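Bifunctional cytochrome P450/NADPH--P450 reductase (Deinococcus aerius, PDB 7F3H) probably hydroxylates substrates at a haem iron through its cytochrome P450 domain, with electrons drawn from NADPH by a reductase fused to it. Local coordinates at residues A[415-418]-A[419-423]; A[313-316]-A[317-321]; A[171-174]-A[175-179]. All coordinates share one frame; numbering follows the deposited sequence.

How the interactions relate
Along the chain interaction 3 comes first, then interaction 2, then interaction 1, all within the cytochrome P450 haem domain. Interactions 2 and 3 share a type, each being the start of a helix (317-329 and 175-190), whereas interaction 1 lies in the body of helix 408-425. Interactions 1 and 2 are neighbours: their centres are about 10 Å apart, and I318 CG2 rests 3.9 Å from K416 CA, so the two helices pack directly. Interaction 3 lies apart, its centre about 25 Å from that of interaction 1 and about 33 Å from that of interaction 2. Interactions 1 and 2 thus join helices 408-425 and 317-329, while interaction 3 begins a helix that packs against helix 199-227.

Interaction 1: residues A[415-418]-A[419-423]; sequences AKLA and LLLIL
L420 N and I422 N each donate to the carbonyl oxygen four residues back: L420 N lies 2.9 Å from K416 O and I422 N 2.9 Å from A418 O. The bonds from L419 N to A415 O and from L421 N to L417 O complete the set, and in all four the N-H points within about 16° of straight at its acceptor. Beyond the backbone, L417 and L421 run side by side in the same direction, one turn apart, with L417 CD1 4.1 Å from L421 CG. Both project onto P307 and helix 113-137, where L417 meets M123 and L421 meets L124 and A127.

I422 has CG1 anti to its carbonyl carbon (chi1 -76°), which lays this branch back along the preceding turn. I422 CG1 therefore comes 3.2 Å from A418 O and I422 CD1 3.5 Å from the same oxygen, while the side chain also packs on L130. With an alanine here, lacking the CG1 and CG2 branches, a gap would probably open against L130 and A418 O would lose the apolar cover beside it. L419 and A415 pack on L322 of helix 317-329, and L420 reaches V297 of helix 287-300. Such a leucine-rich helix, buried among three others, fits the L helix of the P450 fold, with the A415 side chain about 7 Å from the haem.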
loop_
_atom_site.group_PDB
_atom_site.type_symbol
_atom_site.label_atom_id
_atom_site.label_comp_id
_atom_site.label_asym_id
_atom_site.label_seq_id
_atom_site.Cartn_x
_atom_site.Cartn_y
_atom_site.Cartn_z
ATOM N N ALA A 415 1.048 -0.383 11.620
ATOM C CA ALA A 415 -0.203 -1.148 11.702
ATOM C C ALA A 415 -0.257 -2.041 12.941
ATOM O O ALA A 415 -1.288 -2.099 13.632
ATOM C CB ALA A 415 -0.341 -2.000 10.446
ATOM N N LYS A 416 0.832 -2.770 13.225
ATOM C CA LYS A 416 0.899 -3.515 14.473
ATOM C C LYS A 416 0.554 -2.611 15.654
ATOM O O LYS A 416 -0.303 -2.954 16.478
ATOM C CB LYS A 416 2.291 -4.125 14.646
ATOM C CG LYS A 416 2.617 -5.237 13.695
ATOM C CD LYS A 416 4.041 -5.690 13.909
ATOM C CE LYS A 416 4.596 -6.301 12.637
ATOM N NZ LYS A 416 5.817 -7.144 12.799
ATOM N N LEU A 417 1.184 -1.426 15.723
ATOM C CA LEU A 417 1.003 -0.528 16.869
ATOM C C LEU A 417 -0.415 0.020 16.954
ATOM O O LEU A 417 -1.000 0.111 18.045
ATOM C CB LEU A 417 1.989 0.629 16.780
ATOM C CG LEU A 417 1.793 1.722 17.816
ATOM C CD1 LEU A 417 1.921 1.178 19.231
ATOM C CD2 LEU A 417 2.812 2.806 17.569
ATOM N N ALA A 418 -0.944 0.474 15.822
ATOM C CA ALA A 418 -2.309 0.980 15.782
ATOM C C ALA A 418 -3.271 -0.074 16.303
ATOM O O ALA A 418 -4.130 0.213 17.146
ATOM C CB ALA A 418 -2.680 1.401 14.356
ATOM N N LEU A 419 -3.129 -1.307 15.808
ATOM C CA LEU A 419 -4.045 -2.375 16.196
ATOM C C LEU A 419 -3.917 -2.682 17.681
ATOM O O LEU A 419 -4.922 -2.843 18.384
ATOM C CB LEU A 419 -3.752 -3.619 15.348
ATOM C CG LEU A 419 -4.443 -3.636 13.970
ATOM C CD1 LEU A 419 -3.895 -4.686 12.956
ATOM C CD2 LEU A 419 -5.946 -3.819 14.162
ATOM N N LEU A 420 -2.674 -2.762 18.166
ATOM C CA LEU A 420 -2.402 -2.984 19.577
ATOM C C LEU A 420 -3.128 -1.967 20.448
ATOM O O LEU A 420 -3.853 -2.330 21.383
ATOM C CB LEU A 420 -0.885 -2.908 19.805
ATOM C CG LEU A 420 -0.352 -3.068 21.227
ATOM C CD1 LEU A 420 -0.783 -4.417 21.792
ATOM C CD2 LEU A 420 1.139 -2.914 21.228
ATOM N N LEU A 421 -2.983 -0.682 20.123
ATOM C CA LEU A 421 -3.601 0.332 20.966
ATOM C C LEU A 421 -5.126 0.306 20.845
ATOM O O LEU A 421 -5.840 0.375 21.857
ATOM C CB LEU A 421 -3.041 1.703 20.600
ATOM C CG LEU A 421 -1.629 2.082 21.070
ATOM C CD1 LEU A 421 -1.289 3.512 20.612
ATOM C CD2 LEU A 421 -1.456 1.929 22.591
ATOM N N ILE A 422 -5.639 0.139 19.622
ATOM C CA ILE A 422 -7.083 0.112 19.391
ATOM C C ILE A 422 -7.727 -1.013 20.186
ATOM O O ILE A 422 -8.730 -0.814 20.884
ATOM C CB ILE A 422 -7.373 -0.020 17.884
ATOM C CG1 ILE A 422 -7.126 1.324 17.205
ATOM C CG2 ILE A 422 -8.827 -0.537 17.601
ATOM C CD1 ILE A 422 -7.115 1.227 15.710
ATOM N N LEU A 423 -7.148 -2.214 20.101
ATOM C CA LEU A 423 -7.748 -3.353 20.768
ATOM C C LEU A 423 -7.515 -3.276 22.266
ATOM O O LEU A 423 -8.330 -3.794 23.040
ATOM C CB LEU A 423 -7.213 -4.657 20.177
ATOM C CG LEU A 423 -7.566 -4.992 18.710
ATOM C CD1 LEU A 423 -7.023 -6.359 18.363
ATOM C CD2 LEU A 423 -9.062 -4.943 18.393
#

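Interaction 2: residues A[313-316]-A[317-321]; sequences MRLD and VIPRI
R320 grips D316 from one turn further on, an i to i+4 salt bridge across the start of helix 317-329, which in the P450 fold corresponds to the K helix. D316 holds the N-cap position, yet its carboxylate turns to R320 and makes no capping bond; E296 of helix 287-300 instead accepts from the backbone N-H groups of D316, V317 and I318.

The arginine can be traced outward. R320 CB lies 3.7 Å from D316 O, the oxygen that also takes the long backbone bond from R320 N, and R320 CG comes to 3.5 Å from it. R320 CD passes 3.7 Å from D316 OD1. A bend at chi3 (-73°) then swings the guanidinium across, presenting its NE and NH2 edge to the acid. R320 NE donates to D316 OD1 at 2.9 Å, while NH1 has a second acidic partner, D380, and also bonds the carbonyl of I379. One guanidinium thus ties the helix start to the segment holding I379 and D380.

Beside this polar pair, L315 CB packs 3.5 Å from P319 CD, and L315 CD1 crosses to I318 CG2 at 4.0 Å. At the far tip, R320 NH2 reaches D316 OD2 at 2.7 Å on its syn side, the donor lying 32° out of the carboxylate plane while OD2 stays near the guanidinium plane, the two planes standing 25° apart.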
loop_
_atom_site.group_PDB
_atom_site.type_symbol
_atom_site.label_atom_id
_atom_site.label_comp_id
_atom_site.label_asym_id
_atom_site.label_seq_id
_atom_site.Cartn_x
_atom_site.Cartn_y
_atom_site.Cartn_z
ATOM N N MET A 313 7.482 -5.646 19.096
ATOM C CA MET A 313 8.283 -6.742 18.569
ATOM C C MET A 313 8.011 -8.050 19.307
ATOM O O MET A 313 8.304 -9.124 18.774
ATOM C CB MET A 313 9.775 -6.387 18.626
ATOM C CG MET A 313 10.147 -5.178 17.760
ATOM S SD MET A 313 9.377 -5.217 16.096
ATOM C CE MET A 313 9.982 -6.756 15.416
ATOM N N ARG A 314 7.391 -7.987 20.479
ATOM C CA ARG A 314 6.991 -9.189 21.192
ATOM C C ARG A 314 5.648 -9.733 20.737
ATOM O O ARG A 314 5.235 -10.781 21.225
ATOM C CB ARG A 314 6.944 -8.912 22.699
ATOM C CG ARG A 314 8.339 -8.850 23.332
ATOM C CD ARG A 314 8.288 -8.317 24.742
ATOM N NE ARG A 314 7.927 -9.364 25.697
ATOM C CZ ARG A 314 7.436 -9.136 26.914
ATOM N NH1 ARG A 314 7.252 -7.891 27.345
ATOM N NH2 ARG A 314 7.134 -10.154 27.713
ATOM N N LEU A 315 4.965 -9.046 19.814
ATOM C CA LEU A 315 3.681 -9.496 19.292
ATOM C C LEU A 315 3.833 -10.722 18.396
ATOM O O LEU A 315 4.825 -10.867 17.679
ATOM C CB LEU A 315 3.038 -8.397 18.473
ATOM C CG LEU A 315 2.555 -7.140 19.162
ATOM C CD1 LEU A 315 2.140 -6.222 18.045
ATOM C CD2 LEU A 315 1.414 -7.439 20.096
ATOM N N ASP A 316 2.798 -11.589 18.407
ATOM C CA ASP A 316 2.772 -12.769 17.538
ATOM C C ASP A 316 1.478 -12.893 16.734
ATOM O O ASP A 316 1.510 -13.045 15.500
ATOM C CB ASP A 316 2.950 -14.060 18.338
ATOM C CG ASP A 316 2.574 -15.260 17.532
ATOM O OD1 ASP A 316 3.097 -15.400 16.400
ATOM O OD2 ASP A 316 1.710 -16.018 17.974
ATOM N N VAL A 317 0.335 -12.836 17.433
ATOM C CA VAL A 317 -0.958 -12.945 16.767
ATOM C C VAL A 317 -1.158 -11.786 15.784
ATOM O O VAL A 317 -1.488 -11.996 14.612
ATOM C CB VAL A 317 -2.086 -12.980 17.820
ATOM C CG1 VAL A 317 -3.466 -12.858 17.161
ATOM C CG2 VAL A 317 -1.986 -14.245 18.662
ATOM N N ILE A 318 -0.941 -10.548 16.244
ATOM C CA ILE A 318 -1.244 -9.367 15.420
ATOM C C ILE A 318 -0.399 -9.325 14.141
ATOM O O ILE A 318 -0.963 -9.087 13.061
ATOM C CB ILE A 318 -1.131 -8.100 16.270
ATOM C CG1 ILE A 318 -2.388 -7.944 17.143
ATOM C CG2 ILE A 318 -0.881 -6.871 15.440
ATOM C CD1 ILE A 318 -2.345 -6.723 18.060
ATOM N N PRO A 319 0.935 -9.530 14.186
ATOM C CA PRO A 319 1.684 -9.695 12.933
ATOM C C PRO A 319 1.104 -10.751 11.999
ATOM O O PRO A 319 1.036 -10.532 10.784
ATOM C CB PRO A 319 3.088 -10.091 13.423
ATOM C CG PRO A 319 3.197 -9.533 14.772
ATOM C CD PRO A 319 1.829 -9.601 15.362
ATOM N N ARG A 320 0.722 -11.924 12.511
ATOM C CA ARG A 320 0.244 -12.955 11.590
ATOM C C ARG A 320 -1.118 -12.590 11.011
ATOM O O ARG A 320 -1.395 -12.865 9.829
ATOM C CB ARG A 320 0.222 -14.285 12.316
ATOM C CG ARG A 320 1.630 -14.855 12.536
ATOM C CD ARG A 320 1.580 -16.277 13.093
ATOM N NE ARG A 320 1.170 -16.322 14.492
ATOM C CZ ARG A 320 0.119 -16.995 14.972
ATOM N NH1 ARG A 320 -0.679 -17.700 14.160
ATOM N NH2 ARG A 320 -0.130 -16.973 16.285
ATOM N N ILE A 321 -1.940 -11.897 11.797
ATOM C CA ILE A 321 -3.177 -11.323 11.276
ATOM C C ILE A 321 -2.882 -10.446 10.079
ATOM O O ILE A 321 -3.563 -10.526 9.053
ATOM C CB ILE A 321 -3.898 -10.499 12.362
ATOM C CG1 ILE A 321 -4.596 -11.410 13.363
ATOM C CG2 ILE A 321 -4.874 -9.526 11.716
ATOM C CD1 ILE A 321 -5.001 -10.672 14.601
#

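Interaction 3: residues A[171-174]-A[175-179]; sequences DELH and PFLQA
H174 ND1 accepts a hydrogen bond from F176 N at 2.9 Å, the donor lying only 3° out of the imidazole plane, so the bond meets the ring at its edge. The N-H points at ND1 with an angle of 155°. H174 is the N-cap of helix 175-190, and this side-chain bond supplies an acceptor for an amide of the first turn. Its carbonyl serves the next amides: H174 O takes Q178 N at 3.1 Å, with the donor in the carbonyl plane, and a weak bond from L177 N.

The ring reaches F176 N because its CG stands anti to the backbone N (chi1 -173°), beside the carbonyl carbon and thus beside the chain that enters the helix. P175 follows directly; as a proline it has no N-H to offer, in keeping with a first helical position whose amide would have no partner within the helix. H174 NE2 is hydrogen-bonded too, and F165 meets the imidazole edge-to-face, which together help to fix its rotation.

One residue earlier, L173 crosses L177 at about a right angle, L173 CD1 lying 4.1 Å from L177 CB. Q178 extends its amide back toward the loop: Q178 NE2 stands 3.1 Å from L173 O, but the angle is too poor for a hydrogen bond. The E172 carboxylate lies close by, its CD 3.4 Å from Q178 NE2, the two side chains crossing at about a right angle.

Further out, F176 turns away from the loop to pack on M215, L218 and V219 of helix 199-227, with F165 also against its ring. A histidine N-cap with a proline at the first turn thus opens what corresponds to the F helix of the P450 fold, packed against the G helix.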
loop_
_atom_site.group_PDB
_atom_site.type_symbol
_atom_site.label_atom_id
_atom_site.label_comp_id
_atom_site.label_asym_id
_atom_site.label_seq_id
_atom_site.Cartn_x
_atom_site.Cartn_y
_atom_site.Cartn_z
ATOM N N ASP A 171 -11.997 18.092 11.667
ATOM C CA ASP A 171 -12.560 17.283 10.615
ATOM C C ASP A 171 -11.881 17.618 9.295
ATOM O O ASP A 171 -11.785 16.766 8.386
ATOM C CB ASP A 171 -14.070 17.511 10.561
ATOM C CG ASP A 171 -14.767 16.631 9.553
ATOM O OD1 ASP A 171 -14.419 15.430 9.492
ATOM O OD2 ASP A 171 -15.699 17.118 8.861
ATOM N N GLU A 172 -11.543 18.896 9.111
ATOM C CA GLU A 172 -11.313 19.318 7.752
ATOM C C GLU A 172 -9.807 18.983 7.619
ATOM O O GLU A 172 -9.042 19.270 8.549
ATOM C CB GLU A 172 -11.439 20.828 7.529
ATOM C CG GLU A 172 -12.088 21.135 6.111
ATOM C CD GLU A 172 -11.787 22.506 5.501
ATOM O OE1 GLU A 172 -10.924 23.290 5.358
ATOM O OE2 GLU A 172 -12.702 23.292 6.091
ATOM N N LEU A 173 -9.344 18.376 6.525
ATOM C CA LEU A 173 -7.887 18.138 6.555
ATOM C C LEU A 173 -7.117 19.429 6.257
ATOM O O LEU A 173 -7.667 20.364 5.691
ATOM C CB LEU A 173 -7.446 17.072 5.562
ATOM C CG LEU A 173 -7.714 15.607 5.831
ATOM C CD1 LEU A 173 -7.387 14.841 4.575
ATOM C CD2 LEU A 173 -6.862 15.073 7.006
ATOM N N HIS A 174 -5.836 19.481 6.662
ATOM C CA HIS A 174 -4.936 20.570 6.268
ATOM C C HIS A 174 -4.929 20.742 4.748
ATOM O O HIS A 174 -4.979 19.742 4.014
ATOM C CB HIS A 174 -3.507 20.280 6.750
ATOM C CG HIS A 174 -2.527 21.398 6.557
ATOM N ND1 HIS A 174 -2.125 21.842 5.310
ATOM C CD2 HIS A 174 -1.791 22.094 7.456
ATOM C CE1 HIS A 174 -1.210 22.787 5.453
ATOM N NE2 HIS A 174 -0.988 22.953 6.745
ATOM N N PRO A 175 -4.859 21.990 4.238
ATOM C CA PRO A 175 -4.848 22.210 2.773
ATOM C C PRO A 175 -3.838 21.380 2.007
ATOM O O PRO A 175 -4.157 20.911 0.908
ATOM C CB PRO A 175 -4.515 23.707 2.671
ATOM C CG PRO A 175 -5.191 24.290 3.853
ATOM C CD PRO A 175 -4.932 23.267 4.969
ATOM N N PHE A 176 -2.614 21.223 2.531
ATOM C CA PHE A 176 -1.617 20.375 1.867
ATOM C C PHE A 176 -2.173 18.976 1.588
ATOM O O PHE A 176 -2.016 18.449 0.482
ATOM C CB PHE A 176 -0.330 20.325 2.698
ATOM C CG PHE A 176 0.751 19.407 2.134
ATOM C CD1 PHE A 176 0.794 18.051 2.476
ATOM C CD2 PHE A 176 1.748 19.903 1.303
ATOM C CE1 PHE A 176 1.785 17.224 1.979
ATOM C CE2 PHE A 176 2.742 19.059 0.803
ATOM C CZ PHE A 176 2.757 17.729 1.146
ATOM N N LEU A 177 -2.899 18.398 2.550
ATOM C CA LEU A 177 -3.448 17.055 2.358
ATOM C C LEU A 177 -4.675 17.059 1.457
ATOM O O LEU A 177 -4.912 16.077 0.735
ATOM C CB LEU A 177 -3.758 16.420 3.712
ATOM C CG LEU A 177 -2.527 16.328 4.634
ATOM C CD1 LEU A 177 -2.921 15.833 5.999
ATOM C CD2 LEU A 177 -1.441 15.446 4.026
ATOM N N GLN A 178 -5.453 18.151 1.453
ATOM C CA GLN A 178 -6.557 18.248 0.502
ATOM C C GLN A 178 -6.030 18.337 -0.929
ATOM O O GLN A 178 -6.580 17.704 -1.849
ATOM C CB GLN A 178 -7.437 19.461 0.826
ATOM C CG GLN A 178 -8.383 19.253 2.011
ATOM C CD GLN A 178 -8.979 20.556 2.546
ATOM O OE1 GLN A 178 -8.643 21.652 2.088
ATOM N NE2 GLN A 178 -9.862 20.437 3.526
ATOM N N ALA A 179 -4.938 19.083 -1.122
ATOM C CA ALA A 179 -4.283 19.148 -2.419
ATOM C C ALA A 179 -3.747 17.772 -2.828
ATOM O O ALA A 179 -3.921 17.342 -3.980
ATOM C CB ALA A 179 -3.161 20.197 -2.377
#